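Local coordinates for sialidase B (Streptococcus pneumoniae serotype 4, PDB 4XJU), which catalyses the hydrolytic release of terminal alpha-2,3-, alpha-2,6- and alpha-2,8-linked sialic acid from oligosaccharides, glycoproteins and glycolipids, at residues A203-I208 / H642-V647; T501-M506 / G552-A557; Y613-I618 / L629-D634. The protein carries 1 engineered substitution. All blocks are in the same frame, centred on the assembly; numbering follows the deposited sequence. Where two conformers were deposited one is given.

Contact 1. Residues A203-I208 / H642-V647. With 19D ((1R,2R,3R,4R,5R,7R)-2-(acetylamino)-7-[(1R)-1,2-dihydroxyethyl]-4-fluoro-3-hydroxy-6,8-dioxabicyclo[3.2.1]octane-5-carboxylic acid), chain G; DMS (dimethyl sulfoxide), chain C.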
# COMPACT_ATOMS: atom_id res chain seq x y z
N ALA A 203 1.17 -4.96 11.44
CA ALA A 203 0.16 -5.04 10.37
C ALA A 203 0.69 -5.97 9.29
O ALA A 203 1.87 -5.88 8.91
CB ALA A 203 -0.14 -3.68 9.81
N ASN A 204 -0.18 -6.84 8.77
CA ASN A 204 0.26 -7.77 7.75
C ASN A 204 0.20 -7.13 6.37
O ASN A 204 0.73 -7.68 5.41
CB ASN A 204 -0.57 -9.06 7.79
CG ASN A 204 0.14 -10.26 7.16
OD1 ASN A 204 1.37 -10.30 7.08
ND2 ASN A 204 -0.63 -11.26 6.75
N TYR A 205 -0.43 -5.94 6.30
CA TYR A 205 -0.67 -5.25 5.02
C TYR A 205 -0.37 -3.77 5.10
O TYR A 205 -0.47 -3.17 6.17
CB TYR A 205 -2.13 -5.45 4.58
CG TYR A 205 -2.51 -6.91 4.67
CD1 TYR A 205 -2.12 -7.79 3.68
CD2 TYR A 205 -3.16 -7.40 5.78
CE1 TYR A 205 -2.41 -9.14 3.78
CE2 TYR A 205 -3.48 -8.76 5.88
CZ TYR A 205 -3.09 -9.61 4.87
OH TYR A 205 -3.38 -10.96 4.97
N PHE A 206 0.01 -3.18 3.96
CA PHE A 206 0.33 -1.76 3.89
C PHE A 206 -0.20 -1.18 2.59
O PHE A 206 -0.19 -1.86 1.56
CB PHE A 206 1.85 -1.55 3.97
CG PHE A 206 2.45 -2.08 5.24
CD1 PHE A 206 2.44 -1.30 6.39
CD2 PHE A 206 2.99 -3.35 5.29
CE1 PHE A 206 2.97 -1.80 7.58
CE2 PHE A 206 3.52 -3.85 6.47
CZ PHE A 206 3.51 -3.07 7.62
N ARG A 207 -0.66 0.06 2.64
CA ARG A 207 -1.08 0.77 1.45
C ARG A 207 -0.82 2.26 1.65
O ARG A 207 -0.58 2.71 2.77
CB ARG A 207 -2.58 0.54 1.16
CG ARG A 207 -2.94 -0.76 0.39
CD ARG A 207 -4.19 -0.57 -0.48
NE ARG A 207 -4.02 0.51 -1.45
CZ ARG A 207 -5.01 1.04 -2.17
NH1 ARG A 207 -6.25 0.58 -2.06
NH2 ARG A 207 -4.75 2.03 -3.02
N ILE A 208 -0.89 3.01 0.56
CA ILE A 208 -0.82 4.47 0.60
C ILE A 208 0.54 5.01 1.10
O ILE A 208 0.60 5.73 2.10
CB ILE A 208 -1.97 5.08 1.43
CG1 ILE A 208 -3.29 4.29 1.26
CG2 ILE A 208 -2.20 6.53 1.03
CD1 ILE A 208 -3.78 4.17 -0.19
N HIS A 642 -5.33 -8.31 -0.19
CA HIS A 642 -4.65 -8.97 0.92
C HIS A 642 -3.35 -9.67 0.53
O HIS A 642 -3.15 -10.85 0.83
CB HIS A 642 -5.61 -9.96 1.61
CG HIS A 642 -7.03 -9.46 1.68
ND1 HIS A 642 -7.33 -8.15 1.96
CD2 HIS A 642 -8.20 -10.09 1.44
CE1 HIS A 642 -8.65 -7.99 1.92
NE2 HIS A 642 -9.19 -9.14 1.60
N LEU A 643 -2.46 -8.92 -0.11
CA LEU A 643 -1.11 -9.39 -0.43
C LEU A 643 -0.13 -8.71 0.52
O LEU A 643 -0.25 -7.51 0.79
CB LEU A 643 -0.72 -9.03 -1.86
CG LEU A 643 -1.75 -9.34 -2.95
CD1 LEU A 643 -1.21 -8.90 -4.33
CD2 LEU A 643 -2.10 -10.82 -2.94
N SER A 644 0.84 -9.46 1.02
CA SER A 644 1.83 -8.90 1.93
C SER A 644 3.12 -8.55 1.20
O SER A 644 3.48 -9.20 0.22
CB SER A 644 2.12 -9.88 3.08
OG SER A 644 0.95 -10.05 3.86
N ASN A 645 3.80 -7.51 1.67
CA ASN A 645 5.09 -7.10 1.13
C ASN A 645 5.10 -6.79 -0.36
O ASN A 645 5.99 -7.21 -1.09
CB ASN A 645 6.18 -8.11 1.53
CG ASN A 645 6.33 -8.24 3.03
OD1 ASN A 645 5.75 -7.45 3.78
ND2 ASN A 645 7.10 -9.22 3.48
N VAL A 646 4.10 -6.02 -0.79
CA VAL A 646 4.03 -5.55 -2.17
C VAL A 646 4.30 -4.04 -2.28
O VAL A 646 4.52 -3.54 -3.38
CB VAL A 646 2.67 -5.89 -2.83
CG1 VAL A 646 2.62 -7.37 -3.18
CG2 VAL A 646 1.49 -5.50 -1.89
N VAL A 647 4.25 -3.32 -1.16
CA VAL A 647 4.71 -1.93 -1.14
C VAL A 647 6.22 -1.94 -1.05
O VAL A 647 6.79 -2.37 -0.04
CB VAL A 647 4.11 -1.13 0.04
CG1 VAL A 647 4.72 0.28 0.07
CG2 VAL A 647 2.60 -1.07 -0.08
C1 19D G . -8.38 3.40 -3.97
O1A 19D G . -8.85 3.96 -5.00
O1B 19D G . -7.61 2.42 -4.00
C2 19D G . -8.79 3.99 -2.64
C3 19D G . -7.73 3.88 -1.52
C4 19D G . -7.83 5.11 -0.54
O4 19D G . -7.19 4.75 0.69
C5 19D G . -9.39 5.48 -0.28
N5 19D G . -9.48 6.61 0.63
C6 19D G . -10.09 5.57 -1.65
O6 19D G . -9.20 5.36 -2.75
C7 19D G . -10.93 4.30 -1.82
O7 19D G . -9.98 3.29 -2.27
C8 19D G . -12.18 4.40 -2.71
O8 19D G . -11.94 4.83 -4.06
C9 19D G . -13.22 5.33 -2.10
O9 19D G . -12.88 6.71 -2.31
C10 19D G . -10.52 6.69 1.46
O10 19D G . -11.40 5.84 1.49
C11 19D G . -10.53 7.88 2.36
F1 19D G . -7.79 2.88 -1.06
S DMS C . -0.05 -13.37 1.56
O DMS C . 0.75 -12.49 0.64
C1 DMS C . -1.44 -14.20 0.74
C2 DMS C . 0.98 -14.75 2.11
O HOH W 1 2.85 -6.60 4.13
O HOH W 2 -3.87 -12.59 3.03
O HOH W 3 0.32 -4.97 1.60
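The ring of Y205 meets the loop residues H642, L643 and S644. From CB, with CG beside the backbone N (chi1 -48°), the ring reaches over to the loop. L643 O lies at the ring edge, 3.5 Å from CD1, and CE1 comes to 3.4 Å from H642 C; N204 CB rests on one ring face. At the tip, OH donates to a water 2.6 Å away, which donates in turn to H642 O, while W270 N bonds to the same hydroxyl. A tyrosine therefore suits the place, combining a flat apolar body with a polar end.

A second water accepts from F206 N and donates to L643 O. V647 presses CG2 to within 3.3 Å of F206 O. In one of two modelled conformers, S644 OG donates to N204 O at 2.8 Å and lies 3.5 Å from Y205 CE1.

R207 leaves the strand on the side away from the loop. Its NH1 and NH2 both bond to O1B of the bound fluorinated sialic acid derivative, each at 3.0 Å, with that oxygen in plane at the guanidinium edge; NE is held by E631. R207, R519 and R581 all bond to the ligand, consistent with the arginine triad that grips the substrate carboxylate in the six-bladed sialidase propeller.

Contact 2. Residues T501-M506 / G552-A557. With 19D ((1R,2R,3R,4R,5R,7R)-2-(acetylamino)-7-[(1R)-1,2-dihydroxyethyl]-4-fluoro-3-hydroxy-6,8-dioxabicyclo[3.2.1]octane-5-carboxylic acid), chain G.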
# COMPACT_ATOMS: atom_id res chain seq x y z
N THR A 501 -12.58 10.62 -6.95
CA THR A 501 -11.52 10.48 -5.96
C THR A 501 -10.37 11.33 -6.47
O THR A 501 -9.42 10.82 -7.06
CB THR A 501 -11.11 9.01 -5.83
OG1 THR A 501 -12.27 8.23 -5.52
CG2 THR A 501 -10.07 8.82 -4.72
N ALA A 502 -10.47 12.65 -6.26
CA ALA A 502 -9.58 13.59 -6.93
C ALA A 502 -8.30 13.79 -6.13
O ALA A 502 -8.00 14.91 -5.68
CB ALA A 502 -10.29 14.91 -7.18
N GLU A 503 -7.55 12.71 -5.97
CA GLU A 503 -6.28 12.76 -5.25
C GLU A 503 -5.30 13.63 -6.02
O GLU A 503 -5.01 13.38 -7.21
CB GLU A 503 -5.75 11.34 -5.02
CG GLU A 503 -6.65 10.51 -4.10
CD GLU A 503 -6.49 9.01 -4.31
OE1 GLU A 503 -6.78 8.23 -3.35
OE2 GLU A 503 -6.07 8.60 -5.41
N ALA A 504 -4.80 14.66 -5.34
CA ALA A 504 -4.05 15.73 -5.99
C ALA A 504 -2.69 15.87 -5.33
O ALA A 504 -2.58 15.79 -4.10
CB ALA A 504 -4.83 17.04 -5.89
N GLN A 505 -1.65 16.08 -6.14
CA GLN A 505 -0.32 16.41 -5.61
C GLN A 505 0.23 17.63 -6.32
O GLN A 505 -0.03 17.83 -7.52
CB GLN A 505 0.63 15.21 -5.74
CG GLN A 505 0.33 14.08 -4.76
CD GLN A 505 0.71 14.43 -3.34
OE1 GLN A 505 1.83 14.14 -2.90
NE2 GLN A 505 -0.22 15.05 -2.59
N MET A 506 1.00 18.44 -5.60
CA MET A 506 1.45 19.73 -6.08
C MET A 506 2.95 19.83 -6.30
O MET A 506 3.74 19.20 -5.59
CB MET A 506 1.04 20.81 -5.07
CG MET A 506 -0.43 20.77 -4.72
SD MET A 506 -0.82 21.82 -3.31
CE MET A 506 -0.41 20.72 -1.96
N GLY A 552 -9.25 5.70 -12.06
CA GLY A 552 -8.04 6.46 -11.83
C GLY A 552 -7.20 5.95 -10.67
O GLY A 552 -7.62 5.05 -9.94
N THR A 553 -6.01 6.53 -10.53
CA THR A 553 -5.08 6.13 -9.48
C THR A 553 -4.37 7.39 -9.00
O THR A 553 -4.14 8.31 -9.78
CB THR A 553 -4.04 5.09 -10.00
OG1 THR A 553 -4.72 3.98 -10.61
CG2 THR A 553 -3.17 4.57 -8.85
N GLN A 554 -4.02 7.42 -7.72
CA GLN A 554 -3.15 8.48 -7.20
C GLN A 554 -1.92 8.68 -8.09
O GLN A 554 -1.33 7.72 -8.59
CB GLN A 554 -2.68 8.10 -5.79
CG GLN A 554 -1.94 9.23 -5.07
CD GLN A 554 -0.71 8.73 -4.31
OE1 GLN A 554 -0.27 7.59 -4.50
NE2 GLN A 554 -0.16 9.58 -3.46
N VAL A 555 -1.55 9.95 -8.30
CA VAL A 555 -0.32 10.31 -9.00
C VAL A 555 0.61 11.10 -8.07
O VAL A 555 0.16 12.01 -7.37
CB VAL A 555 -0.64 11.12 -10.29
CG1 VAL A 555 -1.64 12.23 -9.99
CG2 VAL A 555 0.62 11.70 -10.91
N SER A 556 1.89 10.75 -8.02
CA SER A 556 2.82 11.52 -7.21
C SER A 556 3.68 12.36 -8.14
O SER A 556 3.85 12.02 -9.32
CB SER A 556 3.65 10.63 -6.27
OG SER A 556 4.27 9.56 -6.95
N ALA A 557 4.19 13.47 -7.63
CA ALA A 557 4.85 14.47 -8.48
C ALA A 557 5.85 15.29 -7.68
O ALA A 557 5.56 15.69 -6.56
CB ALA A 557 3.80 15.39 -9.09
C1 19D G . -8.38 3.40 -3.97
O1A 19D G . -8.85 3.96 -5.00
O1B 19D G . -7.61 2.42 -4.00
C2 19D G . -8.79 3.99 -2.64
C3 19D G . -7.73 3.88 -1.52
C4 19D G . -7.83 5.11 -0.54
O4 19D G . -7.19 4.75 0.69
C5 19D G . -9.39 5.48 -0.28
N5 19D G . -9.48 6.61 0.63
C6 19D G . -10.09 5.57 -1.65
O6 19D G . -9.20 5.36 -2.75
C7 19D G . -10.93 4.30 -1.82
O7 19D G . -9.98 3.29 -2.27
C8 19D G . -12.18 4.40 -2.71
O8 19D G . -11.94 4.83 -4.06
C9 19D G . -13.22 5.33 -2.10
O9 19D G . -12.88 6.71 -2.31
C10 19D G . -10.52 6.69 1.46
O10 19D G . -11.40 5.84 1.49
C11 19D G . -10.53 7.88 2.36
F1 19D G . -7.79 2.88 -1.06
O HOH W 4 -2.45 12.27 -6.60
O HOH W 5 3.83 13.81 -4.70
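At the sialidase active site, two neighbouring blades of the beta-propeller meet where E503 comes up to Q554. Strands 504-510 and 556-560 each form one outer edge of a four-stranded antiparallel sheet, and the touching parts run in nearly the same direction, 9° apart, as expected of equivalent strands in successive blades.

The E503 chain is extended beyond CG, which carries the carboxylate well clear of its own backbone. OE2 lies 3.4 Å from Q554 CB and 3.3 Å from Q554 N, but the angle at the latter is too poor for a hydrogen bond. The bonds of this carboxylate are made to other residues: OE2 pairs with R519 in a salt bridge, and OE1 probably bonds to the hydroxyl of Y615, the probable nucleophile. That pairing suits a glutamate in the Tyr/Glu couple of sialidases, where it probably assists the tyrosine.

Q554 crosses E503 at about a right angle, and its amide plane stands 71° from the carboxylate. This buried amide uses both ends, NE2 donating to P454 O and OE1 accepting from S616 N, a job for which a glutamine is well equipped.

Two waters bridge the segments. One accepts from V555 N at 3.0 Å and donates weakly to E503 O.

Farther from the ligand, Q505 brings CG to 3.3 Å from V555 O; the bend at chi2 then turns the amide back so that NE2 meets A504 O, 2.9 Å away and lying nearly in the amide plane, with a straight N-H...O angle of 166°. OE1 of Q505 accepts from Q456 N, and it also lies 2.7 Å from the second water, which accepts a hydrogen bond from A557 N at 3.0 Å.

Contact 3. Residues Y613-I618 / L629-D634. With 19D ((1R,2R,3R,4R,5R,7R)-2-(acetylamino)-7-[(1R)-1,2-dihydroxyethyl]-4-fluoro-3-hydroxy-6,8-dioxabicyclo[3.2.1]octane-5-carboxylic acid), chain G.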
# COMPACT_ATOMS: atom_id res chain seq x y z
N TYR A 613 1.16 -1.78 -10.62
CA TYR A 613 1.71 -0.54 -10.10
C TYR A 613 0.56 0.37 -9.73
O TYR A 613 -0.25 0.74 -10.60
CB TYR A 613 2.57 0.14 -11.18
CG TYR A 613 3.40 1.30 -10.67
CD1 TYR A 613 2.90 2.61 -10.65
CD2 TYR A 613 4.71 1.10 -10.24
CE1 TYR A 613 3.70 3.68 -10.19
CE2 TYR A 613 5.49 2.15 -9.78
CZ TYR A 613 5.00 3.43 -9.77
OH TYR A 613 5.81 4.45 -9.31
N ALA A 614 0.43 0.71 -8.46
CA ALA A 614 -0.74 1.49 -8.03
C ALA A 614 -0.36 2.81 -7.39
O ALA A 614 0.25 3.67 -8.04
CB ALA A 614 -1.63 0.66 -7.12
N TYR A 615 -0.71 3.01 -6.13
CA TYR A 615 -0.33 4.26 -5.47
C TYR A 615 1.18 4.31 -5.33
O TYR A 615 1.85 3.27 -5.24
CB TYR A 615 -0.98 4.41 -4.09
CG TYR A 615 -2.43 4.82 -4.08
CD1 TYR A 615 -3.35 4.24 -4.95
CD2 TYR A 615 -2.91 5.74 -3.17
CE1 TYR A 615 -4.71 4.60 -4.92
CE2 TYR A 615 -4.25 6.10 -3.12
CZ TYR A 615 -5.14 5.53 -3.99
OH TYR A 615 -6.46 5.90 -3.93
N SER A 616 1.74 5.52 -5.30
CA SER A 616 3.19 5.68 -5.27
C SER A 616 3.58 6.96 -4.57
O SER A 616 2.76 7.87 -4.39
CB SER A 616 3.75 5.69 -6.68
OG SER A 616 3.23 6.78 -7.43
N ALA A 617 4.85 7.02 -4.19
CA ALA A 617 5.45 8.19 -3.57
C ALA A 617 6.79 8.37 -4.24
O ALA A 617 7.51 7.41 -4.47
CB ALA A 617 5.65 7.94 -2.09
N ILE A 618 7.15 9.61 -4.56
CA ILE A 618 8.47 9.86 -5.11
C ILE A 618 9.11 11.03 -4.40
O ILE A 618 8.42 11.96 -3.97
CB ILE A 618 8.47 10.09 -6.63
CG1 ILE A 618 7.41 11.11 -7.02
CG2 ILE A 618 8.26 8.77 -7.39
CD1 ILE A 618 7.52 11.48 -8.48
N LEU A 629 8.64 4.75 -3.56
CA LEU A 629 7.97 3.75 -2.71
C LEU A 629 6.57 3.60 -3.28
O LEU A 629 5.81 4.56 -3.34
CB LEU A 629 7.89 4.24 -1.26
CG LEU A 629 7.25 3.33 -0.19
CD1 LEU A 629 8.04 2.04 -0.01
CD2 LEU A 629 7.15 4.07 1.15
N PHE A 630 6.23 2.39 -3.70
CA PHE A 630 5.01 2.19 -4.49
C PHE A 630 4.35 0.85 -4.21
O PHE A 630 5.01 -0.11 -3.83
CB PHE A 630 5.33 2.33 -5.98
CG PHE A 630 6.29 1.29 -6.49
CD1 PHE A 630 7.66 1.43 -6.29
CD2 PHE A 630 5.83 0.15 -7.14
CE1 PHE A 630 8.55 0.47 -6.76
CE2 PHE A 630 6.72 -0.81 -7.61
CZ PHE A 630 8.07 -0.65 -7.42
N GLU A 631 3.03 0.81 -4.41
CA GLU A 631 2.28 -0.44 -4.37
C GLU A 631 2.55 -1.23 -5.64
O GLU A 631 2.07 -0.86 -6.72
CB GLU A 631 0.78 -0.13 -4.25
CG GLU A 631 0.41 0.64 -2.99
CD GLU A 631 -1.04 1.09 -2.96
OE1 GLU A 631 -1.70 1.08 -4.03
OE2 GLU A 631 -1.54 1.46 -1.88
N LYS A 632 3.31 -2.32 -5.53
CA LYS A 632 3.61 -3.15 -6.69
C LYS A 632 2.56 -4.25 -6.90
O LYS A 632 2.86 -5.45 -6.87
CB LYS A 632 5.01 -3.77 -6.61
CG LYS A 632 5.50 -4.28 -7.98
CD LYS A 632 6.80 -5.09 -7.88
CE LYS A 632 7.21 -5.61 -9.24
NZ LYS A 632 7.62 -4.49 -10.15
N TYR A 633 1.33 -3.82 -7.14
CA TYR A 633 0.24 -4.73 -7.43
C TYR A 633 -0.95 -3.90 -7.84
O TYR A 633 -0.90 -2.67 -7.74
CB TYR A 633 -0.10 -5.60 -6.21
CG TYR A 633 -0.94 -4.95 -5.13
CD1 TYR A 633 -0.47 -3.89 -4.37
CD2 TYR A 633 -2.21 -5.44 -4.85
CE1 TYR A 633 -1.26 -3.31 -3.37
CE2 TYR A 633 -3.00 -4.89 -3.85
CZ TYR A 633 -2.52 -3.83 -3.12
OH TYR A 633 -3.31 -3.29 -2.13
N ASP A 634 -2.00 -4.55 -8.29
CA ASP A 634 -3.20 -3.80 -8.65
C ASP A 634 -4.09 -3.69 -7.42
O ASP A 634 -4.80 -4.63 -7.07
CB ASP A 634 -3.93 -4.51 -9.80
CG ASP A 634 -5.03 -3.65 -10.40
OD1 ASP A 634 -5.70 -2.92 -9.64
OD2 ASP A 634 -5.22 -3.69 -11.64
C1 19D G . -8.38 3.40 -3.97
O1A 19D G . -8.85 3.96 -5.00
O1B 19D G . -7.61 2.42 -4.00
C2 19D G . -8.79 3.99 -2.64
C3 19D G . -7.73 3.88 -1.52
C4 19D G . -7.83 5.11 -0.54
O4 19D G . -7.19 4.75 0.69
C5 19D G . -9.39 5.48 -0.28
N5 19D G . -9.48 6.61 0.63
C6 19D G . -10.09 5.57 -1.65
O6 19D G . -9.20 5.36 -2.75
C7 19D G . -10.93 4.30 -1.82
O7 19D G . -9.98 3.29 -2.27
C8 19D G . -12.18 4.40 -2.71
O8 19D G . -11.94 4.83 -4.06
C9 19D G . -13.22 5.33 -2.10
O9 19D G . -12.88 6.71 -2.31
C10 19D G . -10.52 6.69 1.46
O10 19D G . -11.40 5.84 1.49
C11 19D G . -10.53 7.88 2.36
F1 19D G . -7.79 2.88 -1.06
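The beta hairpin of strands 616-620 and 626-631 joins Y615 to E631 at its open end, where the chain enters the active site of the propeller.

Backbone bonds set the register. A617 and L629 form an antiparallel hydrogen-bonded pair, with A617 N 2.8 Å from L629 O and a return bond from L629 N to A617 O. S616 and F630 follow as a non-hydrogen-bonded pair, their CA atoms only 4.0 Å apart. Just before S616 the pairing persists: E631 N reaches Y615 O at 2.9 Å, and A614 N bonds to E631 O.

One side-chain bond joins this network. E631, extended beyond CG, lies alongside Y615 and points the same way. Y615 N donates to its OE1 at 3.0 Å, from above the carboxylate plane (56° out of it). The other oxygen, OE2, accepts the backbone N-H of I208 besides serving R207. A glutamate fits here because its two oxygens tie the backbone of Y615, probably the nucleophile, to that arginine.

Aromatic packing adds to this on the S616 and F630 face. The ring planes of Y613 and F630 lie 25° from parallel and are displaced along each other, with centroids 4.9 Å apart. Y613 CE2 sits over one face of F630, 3.3 Å from CD2. F630 is turned to meet it by holding CG between its backbone N and carbonyl carbon (chi1 63°), while the Y613 hydroxyl bonds to S573.

Ligand contact falls to Y615, in keeping with the role of this tyrosine in related sialidases. Besides meeting E503, its hydroxyl lies 3.0 Å from O6 of the bound sugar derivative and 3.3 Å from its anomeric carbon C2.

Overall arrangement
All three contacts are largely buried and border the same bound sugar, yet they differ in chemistry. Contact 1 probably helps to close the ring of blades, its segments more than 430 residues apart; it joins a strand to a distant loop chiefly through water and ring packing. Contact 2 sets two blades side by side, also with water between the backbones. Contact 3 is local, a hairpin held by direct backbone bonds. It also links the others, touching contact 1 through E631 and contact 2 through Y615 and S616. Contacts 1 and 2 do not touch; the centre of contact 2 lies farther from the chain's centre, about 15 Å against 5 Å.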